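Local coordinates for protein glutathione S-transferase (Gordonia bronchialis, PDB 4PTS) that probably acts as a glutathione transferase of the omega-like type, using glutathione as its thiol substrate, at residues V101-Y111 against I122-I130; L212-L222 against V261-L269. All coordinates share one frame; numbering follows the deposited sequence.

Interaction 1: V101-Y111 against I122-I130; sequences VLGIPRLKDAY and ITVPAVVEI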
loop_
_atom_site.group_PDB
_atom_site.type_symbol
_atom_site.label_atom_id
_atom_site.label_comp_id
_atom_site.label_asym_id
_atom_site.label_seq_id
_atom_site.Cartn_x
_atom_site.Cartn_y
_atom_site.Cartn_z
ATOM N N VAL B 101 -20.286 -3.083 32.203
ATOM C CA VAL B 101 -21.519 -2.506 32.745
ATOM C C VAL B 101 -22.785 -3.186 32.228
ATOM O O VAL B 101 -23.703 -3.473 32.981
ATOM C CB VAL B 101 -21.593 -1.010 32.401
ATOM C CG1 VAL B 101 -22.935 -0.441 32.830
ATOM C CG2 VAL B 101 -20.462 -0.252 33.067
ATOM N N LEU B 102 -22.834 -3.405 30.927
ATOM C CA LEU B 102 -23.988 -4.021 30.308
ATOM C C LEU B 102 -24.001 -5.510 30.564
ATOM O O LEU B 102 -25.048 -6.122 30.536
ATOM C CB LEU B 102 -23.996 -3.749 28.810
ATOM C CG LEU B 102 -24.182 -2.280 28.427
ATOM C CD1 LEU B 102 -24.153 -2.151 26.919
ATOM C CD2 LEU B 102 -25.486 -1.714 28.984
ATOM N N GLY B 103 -22.831 -6.095 30.794
ATOM C CA GLY B 103 -22.726 -7.522 31.064
ATOM C C GLY B 103 -23.049 -8.433 29.894
ATOM O O GLY B 103 -23.323 -9.602 30.099
ATOM N N ILE B 104 -22.960 -7.936 28.664
ATOM C CA ILE B 104 -23.255 -8.747 27.477
ATOM C C ILE B 104 -21.963 -9.082 26.731
ATOM O O ILE B 104 -21.026 -8.291 26.727
ATOM C CB ILE B 104 -24.247 -8.040 26.529
ATOM C CG1 ILE B 104 -23.730 -6.655 26.114
ATOM C CG2 ILE B 104 -25.588 -7.887 27.216
ATOM C CD1 ILE B 104 -24.613 -5.948 25.113
ATOM N N PRO B 105 -21.922 -10.252 26.081
ATOM C CA PRO B 105 -20.742 -10.691 25.347
ATOM C C PRO B 105 -20.597 -10.059 23.939
ATOM O O PRO B 105 -19.469 -9.902 23.439
ATOM C CB PRO B 105 -20.970 -12.195 25.254
ATOM C CG PRO B 105 -22.454 -12.318 25.122
ATOM C CD PRO B 105 -23.054 -11.187 25.903
ATOM N N ARG B 106 -21.736 -9.721 23.318
ATOM C CA ARG B 106 -21.790 -9.114 21.995
ATOM C C ARG B 106 -22.890 -8.052 21.893
ATOM O O ARG B 106 -23.971 -8.176 22.461
ATOM C CB ARG B 106 -21.997 -10.182 20.923
ATOM C CG ARG B 106 -23.200 -11.101 21.107
ATOM C CD ARG B 106 -23.343 -11.929 19.816
ATOM N NE ARG B 106 -24.201 -13.144 19.772
ATOM C CZ ARG B 106 -25.505 -13.207 19.457
ATOM N NH1 ARG B 106 -26.222 -12.118 19.208
ATOM N NH2 ARG B 106 -26.114 -14.392 19.427
ATOM N N LEU B 107 -22.597 -7.018 21.125
ATOM C CA LEU B 107 -23.463 -5.863 21.001
ATOM C C LEU B 107 -24.816 -6.215 20.411
ATOM O O LEU B 107 -25.790 -5.550 20.698
ATOM C CB LEU B 107 -22.760 -4.791 20.152
ATOM C CG LEU B 107 -23.449 -3.466 19.900
ATOM C CD1 LEU B 107 -23.653 -2.738 21.211
ATOM C CD2 LEU B 107 -22.655 -2.612 18.931
ATOM N N LYS B 108 -24.880 -7.237 19.565
ATOM C CA LYS B 108 -26.170 -7.624 18.976
ATOM C C LYS B 108 -27.284 -7.821 20.037
ATOM O O LYS B 108 -28.446 -7.496 19.795
ATOM C CB LYS B 108 -26.018 -8.887 18.134
ATOM C CG LYS B 108 -27.315 -9.399 17.502
ATOM C CD LYS B 108 -27.101 -10.705 16.737
ATOM C CE LYS B 108 -26.630 -10.504 15.302
ATOM N NZ LYS B 108 -27.619 -10.953 14.286
ATOM N N ASP B 109 -26.919 -8.335 21.211
ATOM C CA ASP B 109 -27.885 -8.541 22.304
ATOM C C ASP B 109 -28.591 -7.247 22.696
ATOM O O ASP B 109 -29.764 -7.259 22.994
ATOM C CB ASP B 109 -27.191 -9.135 23.538
ATOM C CG ASP B 109 -26.618 -10.546 23.283
ATOM O OD1 ASP B 109 -26.938 -11.148 22.204
ATOM O OD2 ASP B 109 -25.858 -11.037 24.185
ATOM N N ALA B 110 -27.871 -6.135 22.656
ATOM C CA ALA B 110 -28.421 -4.837 22.993
ATOM C C ALA B 110 -29.407 -4.326 21.949
ATOM O O ALA B 110 -30.379 -3.655 22.271
ATOM C CB ALA B 110 -27.285 -3.838 23.168
ATOM N N TYR B 111 -29.117 -4.592 20.685
ATOM C CA TYR B 111 -30.061 -4.324 19.618
ATOM C C TYR B 111 -31.258 -5.262 19.714
ATOM O O TYR B 111 -32.385 -4.859 19.453
ATOM C CB TYR B 111 -29.411 -4.545 18.270
ATOM C CG TYR B 111 -28.523 -3.431 17.771
ATOM C CD1 TYR B 111 -27.181 -3.375 18.117
ATOM C CD2 TYR B 111 -29.011 -2.466 16.893
ATOM C CE1 TYR B 111 -26.348 -2.372 17.630
ATOM C CE2 TYR B 111 -28.182 -1.466 16.396
ATOM C CZ TYR B 111 -26.850 -1.425 16.765
ATOM O OH TYR B 111 -26.027 -0.448 16.266
ATOM N N ILE B 122 -25.628 -4.274 12.568
ATOM C CA ILE B 122 -25.249 -4.149 13.985
ATOM C C ILE B 122 -23.943 -3.341 14.145
ATOM O O ILE B 122 -22.841 -3.886 14.185
ATOM C CB ILE B 122 -25.079 -5.543 14.617
ATOM C CG1 ILE B 122 -26.299 -6.427 14.335
ATOM C CG2 ILE B 122 -24.855 -5.435 16.120
ATOM C CD1 ILE B 122 -27.561 -6.045 15.086
ATOM N N THR B 123 -24.088 -2.038 14.311
ATOM C CA THR B 123 -22.953 -1.139 14.120
ATOM C C THR B 123 -22.529 -0.420 15.379
ATOM O O THR B 123 -23.280 -0.314 16.347
ATOM C CB THR B 123 -23.177 -0.039 13.042
ATOM O OG1 THR B 123 -23.733 1.158 13.637
ATOM C CG2 THR B 123 -24.041 -0.561 11.889
ATOM N N VAL B 124 -21.320 0.122 15.297
ATOM C CA VAL B 124 -20.826 1.115 16.233
ATOM C C VAL B 124 -20.546 2.423 15.485
ATOM O O VAL B 124 -20.139 2.410 14.321
ATOM C CB VAL B 124 -19.560 0.643 16.956
ATOM C CG1 VAL B 124 -19.926 -0.413 17.980
ATOM C CG2 VAL B 124 -18.536 0.108 15.973
ATOM N N PRO B 125 -20.735 3.564 16.158
ATOM C CA PRO B 125 -21.077 3.694 17.559
ATOM C C PRO B 125 -22.544 3.452 17.788
ATOM O O PRO B 125 -23.358 3.665 16.887
ATOM C CB PRO B 125 -20.755 5.155 17.855
ATOM C CG PRO B 125 -21.077 5.830 16.577
ATOM C CD PRO B 125 -20.674 4.872 15.494
ATOM N N ALA B 126 -22.855 2.989 18.993
ATOM C CA ALA B 126 -24.216 2.839 19.453
ATOM C C ALA B 126 -24.277 3.401 20.856
ATOM O O ALA B 126 -23.324 3.259 21.633
ATOM C CB ALA B 126 -24.636 1.381 19.448
ATOM N N VAL B 127 -25.400 4.041 21.185
ATOM C CA VAL B 127 -25.625 4.512 22.542
ATOM C C VAL B 127 -26.721 3.673 23.169
ATOM O O VAL B 127 -27.827 3.566 22.645
ATOM C CB VAL B 127 -25.985 5.998 22.598
ATOM C CG1 VAL B 127 -26.121 6.414 24.043
ATOM C CG2 VAL B 127 -24.910 6.840 21.931
ATOM N N VAL B 128 -26.386 3.090 24.307
ATOM C CA VAL B 128 -27.257 2.162 24.982
ATOM C C VAL B 128 -27.740 2.785 26.277
ATOM O O VAL B 128 -26.960 3.430 26.980
ATOM C CB VAL B 128 -26.487 0.883 25.301
ATOM C CG1 VAL B 128 -27.405 -0.186 25.882
ATOM C CG2 VAL B 128 -25.816 0.374 24.043
ATOM N N GLU B 129 -29.019 2.582 26.596
ATOM C CA GLU B 129 -29.565 3.002 27.885
ATOM C C GLU B 129 -29.303 1.897 28.892
ATOM O O GLU B 129 -29.686 0.756 28.657
ATOM C CB GLU B 129 -31.066 3.287 27.787
ATOM C CG GLU B 129 -31.696 3.792 29.087
ATOM C CD GLU B 129 -33.172 4.173 28.944
ATOM O OE1 GLU B 129 -33.831 3.647 28.012
ATOM O OE2 GLU B 129 -33.674 4.988 29.773
ATOM N N ILE B 130 -28.673 2.249 30.013
ATOM C CA ILE B 130 -28.043 1.268 30.891
ATOM C C ILE B 130 -29.043 0.385 31.638
ATOM O O ILE B 130 -28.917 -0.853 31.665
ATOM C CB ILE B 130 -27.091 1.960 31.881
ATOM C CG1 ILE B 130 -25.931 2.613 31.108
ATOM C CG2 ILE B 130 -26.563 0.943 32.885
ATOM C CD1 ILE B 130 -24.934 3.385 31.951
#

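Interaction 2: L212-L222 against V261-L269; sequences LSERLAQQRYL and VLWAYARDL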
loop_
_atom_site.group_PDB
_atom_site.type_symbol
_atom_site.label_atom_id
_atom_site.label_comp_id
_atom_site.label_asym_id
_atom_site.label_seq_id
_atom_site.Cartn_x
_atom_site.Cartn_y
_atom_site.Cartn_z
ATOM N N LEU B 212 -9.176 19.575 -1.352
ATOM C CA LEU B 212 -8.972 19.873 0.062
ATOM C C LEU B 212 -7.583 20.392 0.338
ATOM O O LEU B 212 -7.401 21.206 1.224
ATOM C CB LEU B 212 -9.213 18.653 0.937
ATOM C CG LEU B 212 -10.650 18.125 0.990
ATOM C CD1 LEU B 212 -10.731 16.846 1.789
ATOM C CD2 LEU B 212 -11.634 19.136 1.566
ATOM N N SER B 213 -6.590 19.914 -0.403
ATOM C CA SER B 213 -5.235 20.454 -0.277
ATOM C C SER B 213 -5.191 21.928 -0.595
ATOM O O SER B 213 -4.534 22.679 0.112
ATOM C CB SER B 213 -4.261 19.754 -1.213
ATOM O OG SER B 213 -3.641 18.697 -0.538
ATOM N N GLU B 214 -5.877 22.327 -1.667
ATOM C CA GLU B 214 -5.933 23.730 -2.064
ATOM C C GLU B 214 -6.542 24.555 -0.917
ATOM O O GLU B 214 -5.990 25.580 -0.490
ATOM C CB GLU B 214 -6.749 23.937 -3.355
ATOM C CG GLU B 214 -6.021 23.652 -4.679
ATOM N N ARG B 215 -7.664 24.072 -0.401
ATOM C CA ARG B 215 -8.396 24.730 0.687
ATOM C C ARG B 215 -7.561 24.917 1.949
ATOM O O ARG B 215 -7.561 25.995 2.530
ATOM C CB ARG B 215 -9.637 23.913 1.018
ATOM C CG ARG B 215 -10.584 24.594 1.965
ATOM C CD ARG B 215 -11.747 23.655 2.275
ATOM N NE ARG B 215 -12.645 24.202 3.286
ATOM C CZ ARG B 215 -13.713 24.938 3.021
ATOM N NH1 ARG B 215 -14.047 25.198 1.774
ATOM N NH2 ARG B 215 -14.452 25.429 4.020
ATOM N N LEU B 216 -6.836 23.878 2.347
ATOM C CA LEU B 216 -6.099 23.889 3.604
ATOM C C LEU B 216 -4.706 24.461 3.467
ATOM O O LEU B 216 -4.005 24.622 4.456
ATOM C CB LEU B 216 -6.004 22.492 4.162
ATOM C CG LEU B 216 -7.324 21.982 4.719
ATOM C CD1 LEU B 216 -7.183 20.486 4.957
ATOM C CD2 LEU B 216 -7.739 22.673 6.007
ATOM N N ALA B 217 -4.306 24.782 2.239
ATOM C CA ALA B 217 -3.062 25.496 2.013
ATOM C C ALA B 217 -3.324 26.909 2.503
ATOM O O ALA B 217 -2.436 27.590 3.045
ATOM C CB ALA B 217 -2.707 25.485 0.538
ATOM N N GLN B 218 -4.589 27.298 2.325
ATOM C CA GLN B 218 -5.081 28.642 2.476
ATOM C C GLN B 218 -5.624 28.917 3.878
ATOM O O GLN B 218 -6.082 30.009 4.136
ATOM C CB GLN B 218 -6.193 28.807 1.419
ATOM C CG GLN B 218 -6.935 30.121 1.339
ATOM C CD GLN B 218 -6.114 31.240 0.722
ATOM O OE1 GLN B 218 -5.289 31.865 1.390
ATOM N NE2 GLN B 218 -6.370 31.530 -0.549
ATOM N N GLN B 219 -5.573 27.956 4.792
ATOM C CA GLN B 219 -6.423 28.017 5.983
ATOM C C GLN B 219 -5.998 26.921 6.949
ATOM O O GLN B 219 -5.703 25.805 6.522
ATOM C CB GLN B 219 -7.817 27.693 5.463
ATOM C CG GLN B 219 -9.007 28.371 6.082
ATOM C CD GLN B 219 -10.302 27.989 5.356
ATOM O OE1 GLN B 219 -10.348 27.893 4.130
ATOM N NE2 GLN B 219 -11.359 27.781 6.117
ATOM N N ARG B 220 -5.965 27.186 8.241
ATOM C CA ARG B 220 -5.480 26.158 9.155
ATOM C C ARG B 220 -6.447 24.986 9.282
ATOM O O ARG B 220 -6.024 23.843 9.403
ATOM C CB ARG B 220 -5.182 26.726 10.531
ATOM C CG ARG B 220 -4.667 25.658 11.484
ATOM C CD ARG B 220 -4.025 26.231 12.724
ATOM N NE ARG B 220 -3.246 25.242 13.455
ATOM C CZ ARG B 220 -2.843 25.389 14.707
ATOM N NH1 ARG B 220 -3.152 26.478 15.399
ATOM N NH2 ARG B 220 -2.138 24.437 15.281
ATOM N N TYR B 221 -7.736 25.270 9.337
ATOM C CA TYR B 221 -8.736 24.224 9.509
ATOM C C TYR B 221 -9.732 24.326 8.385
ATOM O O TYR B 221 -9.714 25.287 7.613
ATOM C CB TYR B 221 -9.426 24.345 10.879
ATOM C CG TYR B 221 -8.464 24.316 12.060
ATOM C CD1 TYR B 221 -7.845 23.146 12.443
ATOM C CD2 TYR B 221 -8.170 25.481 12.794
ATOM C CE1 TYR B 221 -6.960 23.117 13.515
ATOM C CE2 TYR B 221 -7.295 25.457 13.879
ATOM C CZ TYR B 221 -6.692 24.260 14.234
ATOM O OH TYR B 221 -5.828 24.182 15.304
ATOM N N LEU B 222 -10.623 23.343 8.315
ATOM C CA LEU B 222 -11.584 23.254 7.219
ATOM C C LEU B 222 -12.608 24.365 7.166
ATOM O O LEU B 222 -12.935 24.829 6.087
ATOM C CB LEU B 222 -12.361 21.969 7.301
ATOM C CG LEU B 222 -11.604 20.756 6.813
ATOM C CD1 LEU B 222 -12.392 19.511 7.203
ATOM C CD2 LEU B 222 -11.383 20.852 5.304
ATOM N N VAL B 261 0.488 19.271 2.365
ATOM C CA VAL B 261 -0.399 20.067 3.219
ATOM C C VAL B 261 -1.344 19.201 4.049
ATOM O O VAL B 261 -1.534 19.463 5.233
ATOM C CB VAL B 261 -1.178 21.181 2.477
ATOM C CG1 VAL B 261 -0.243 21.959 1.550
ATOM C CG2 VAL B 261 -2.348 20.616 1.708
ATOM N N LEU B 262 -1.913 18.163 3.437
ATOM C CA LEU B 262 -2.831 17.275 4.153
ATOM C C LEU B 262 -2.154 16.519 5.259
ATOM O O LEU B 262 -2.738 16.284 6.296
ATOM C CB LEU B 262 -3.438 16.282 3.215
ATOM C CG LEU B 262 -4.457 16.869 2.262
ATOM C CD1 LEU B 262 -4.987 15.749 1.384
ATOM C CD2 LEU B 262 -5.608 17.520 3.016
ATOM N N TRP B 263 -0.907 16.165 5.029
ATOM C CA TRP B 263 -0.092 15.516 6.033
ATOM C C TRP B 263 0.160 16.437 7.206
ATOM O O TRP B 263 0.061 16.014 8.354
ATOM C CB TRP B 263 1.234 15.072 5.407
ATOM C CG TRP B 263 2.176 14.374 6.312
ATOM C CD1 TRP B 263 3.513 14.589 6.397
ATOM C CD2 TRP B 263 1.871 13.331 7.265
ATOM N NE1 TRP B 263 4.065 13.759 7.341
ATOM C CE2 TRP B 263 3.084 12.976 7.885
ATOM C CE3 TRP B 263 0.689 12.670 7.657
ATOM C CZ2 TRP B 263 3.157 11.995 8.864
ATOM C CZ3 TRP B 263 0.764 11.689 8.643
ATOM C CH2 TRP B 263 1.986 11.362 9.232
ATOM N N ALA B 264 0.462 17.701 6.913
ATOM C CA ALA B 264 0.707 18.699 7.961
ATOM C C ALA B 264 -0.563 18.989 8.746
ATOM O O ALA B 264 -0.539 19.082 9.975
ATOM C CB ALA B 264 1.254 19.989 7.370
ATOM N N TYR B 265 -1.661 19.166 8.025
ATOM C CA TYR B 265 -2.975 19.274 8.647
ATOM C C TYR B 265 -3.249 18.068 9.530
ATOM O O TYR B 265 -3.643 18.212 10.693
ATOM C CB TYR B 265 -4.020 19.374 7.567
ATOM C CG TYR B 265 -5.434 19.184 8.012
ATOM C CD1 TYR B 265 -6.157 20.247 8.539
ATOM C CD2 TYR B 265 -6.077 17.964 7.848
ATOM C CE1 TYR B 265 -7.478 20.104 8.919
ATOM C CE2 TYR B 265 -7.399 17.812 8.216
ATOM C CZ TYR B 265 -8.093 18.891 8.755
ATOM O OH TYR B 265 -9.408 18.783 9.156
ATOM N N ALA B 266 -3.032 16.870 8.994
ATOM C CA ALA B 266 -3.278 15.653 9.777
ATOM C C ALA B 266 -2.463 15.617 11.067
ATOM O O ALA B 266 -3.005 15.324 12.128
ATOM C CB ALA B 266 -3.002 14.418 8.946
ATOM N N ARG B 267 -1.179 15.931 10.981
ATOM C CA ARG B 267 -0.337 15.867 12.158
ATOM C C ARG B 267 -0.715 16.936 13.200
ATOM O O ARG B 267 -0.620 16.709 14.409
ATOM C CB ARG B 267 1.120 16.007 11.761
ATOM C CG ARG B 267 1.700 14.745 11.160
ATOM C CD ARG B 267 3.143 14.956 10.731
ATOM N NE ARG B 267 3.219 15.786 9.530
ATOM C CZ ARG B 267 4.148 16.712 9.282
ATOM N NH1 ARG B 267 4.108 17.389 8.153
ATOM N NH2 ARG B 267 5.112 16.974 10.148
ATOM N N ASP B 268 -1.141 18.096 12.720
ATOM C CA ASP B 268 -1.618 19.162 13.584
ATOM C C ASP B 268 -2.784 18.676 14.461
ATOM O O ASP B 268 -2.765 18.855 15.678
ATOM C CB ASP B 268 -2.018 20.342 12.700
ATOM C CG ASP B 268 -2.714 21.457 13.453
ATOM O OD1 ASP B 268 -2.380 21.634 14.649
ATOM O OD2 ASP B 268 -3.559 22.165 12.801
ATOM N N LEU B 269 -3.790 18.067 13.833
ATOM C CA LEU B 269 -4.906 17.454 14.549
ATOM C C LEU B 269 -4.470 16.278 15.392
ATOM O O LEU B 269 -4.906 16.155 16.542
ATOM C CB LEU B 269 -5.993 16.978 13.592
ATOM C CG LEU B 269 -6.693 18.074 12.777
ATOM C CD1 LEU B 269 -7.792 17.491 11.898
ATOM C CD2 LEU B 269 -7.276 19.140 13.686
#

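Interaction 1: V101-Y111 against I122-I130
V101 meets I130 just past the end of strand 126-129, where CG1 of the valine lies 3.9 Å from CG2 of the isoleucine. Next, L102 and V128 reach toward each other tip to tip, with L102 CD1 3.9 Å from V128 CG1. The chain then swings away and comes back at L107. With CG anti to the backbone N (chi1 -179°), this leucine brings CD2 against both the carbonyl oxygen of T123 and V124 CG1, the latter 3.6 Å away. K108 runs across I122 at about a right angle, its CG near I122 CD1. On the next turn, Y111 lays one ring face against I122, whose CD1 makes a CH-pi contact 4.2 Å from the ring centroid, set toward the rim. The phenol hydroxyl donates to T123 O at 2.8 Å, the donor tilted 19° from the carbonyl plane, and N138 is a second polar partner. Helix 108-114 thus packs on strand 126-129 and on the loop before it, where V124 borders the predicted nucleophile C56 and glutathione-binding W89. A cis-proline loop, here at P125, leading into this strand is a hallmark of the thioredoxin fold, consistent with the glutathione-binding half of a transferase.

Interaction 2: L212-L222 against V261-L269
L216 sits on one face of the Y265 ring: its CD1 lies 3.7 Å from the centroid and 12° off the normal, a well-centred CH-pi contact. The carbonyl oxygen of R220 lies in the plane of that ring, at its edge. The Y221 ring carries R220 CG over the centre of one face, while L269 CD2 comes up to its edge, 4.0 Å from CE1. The R220 guanidinium, in turn, has Y221 OH above its centre and the carboxylate of D268 along its side. The two planes are nearly parallel, 13° apart, but stepped rather than coplanar, and the groups pair side-on: R220 NE donates to D268 OD2 at 3.2 Å, and NH2 to OD1 at 2.9 Å. Both oxygens are met from well above the carboxylate plane and lie tilted from the guanidinium plane, so neither bond is the ideal in-plane kind. The extended chain of R220, with CG anti to the backbone N, carries the charge across to helix 260-270.

Nearer the start of that helix, L262 CD2 lies 3.9 Å from L216 CD1, and V261 packs by the S213 side chain. Helices 212-217 and 261-269 cross here at 63°, their axes 9.5 Å apart. At the other end of Y265, L222 CD1 comes within 3.6 Å of the hydroxyl, whose hydrogen bond goes to D231 on helix 229-245.

A leucine in place of R220 has no guanidinium, and would probably leave the buried D268 carboxylate without its ion-pair mate and the Y221 hydroxyl without the flat group it lies over. Leucine and tyrosine packing joins the helices within the all-helical C-terminal domain, while the two-pronged ion pair ties the loop after helix 195-217 to helix 260-270, offsetting a charge that would probably be costly to bury alone.

How the interactions relate
The two contacts share no secondary-structure element and stand on opposite sides of the chain's centre, with centres 36 Å apart and nearest atoms about 18 Å apart. Interaction 1 belongs to the thioredoxin-like half and joins a short helix and its lead-in loop to a strand; it is partly buried and runs up beside the predicted glutathione site. Interaction 2 lies in the helical C-terminal domain, is the more buried of the two, and joins one helix and its trailing loop to another. Aliphatic-on-tyrosine contacts occur in both, but the polar link differs: a neutral phenol-to-carbonyl bond in interaction 1, a charged arginine-aspartate pair in interaction 2.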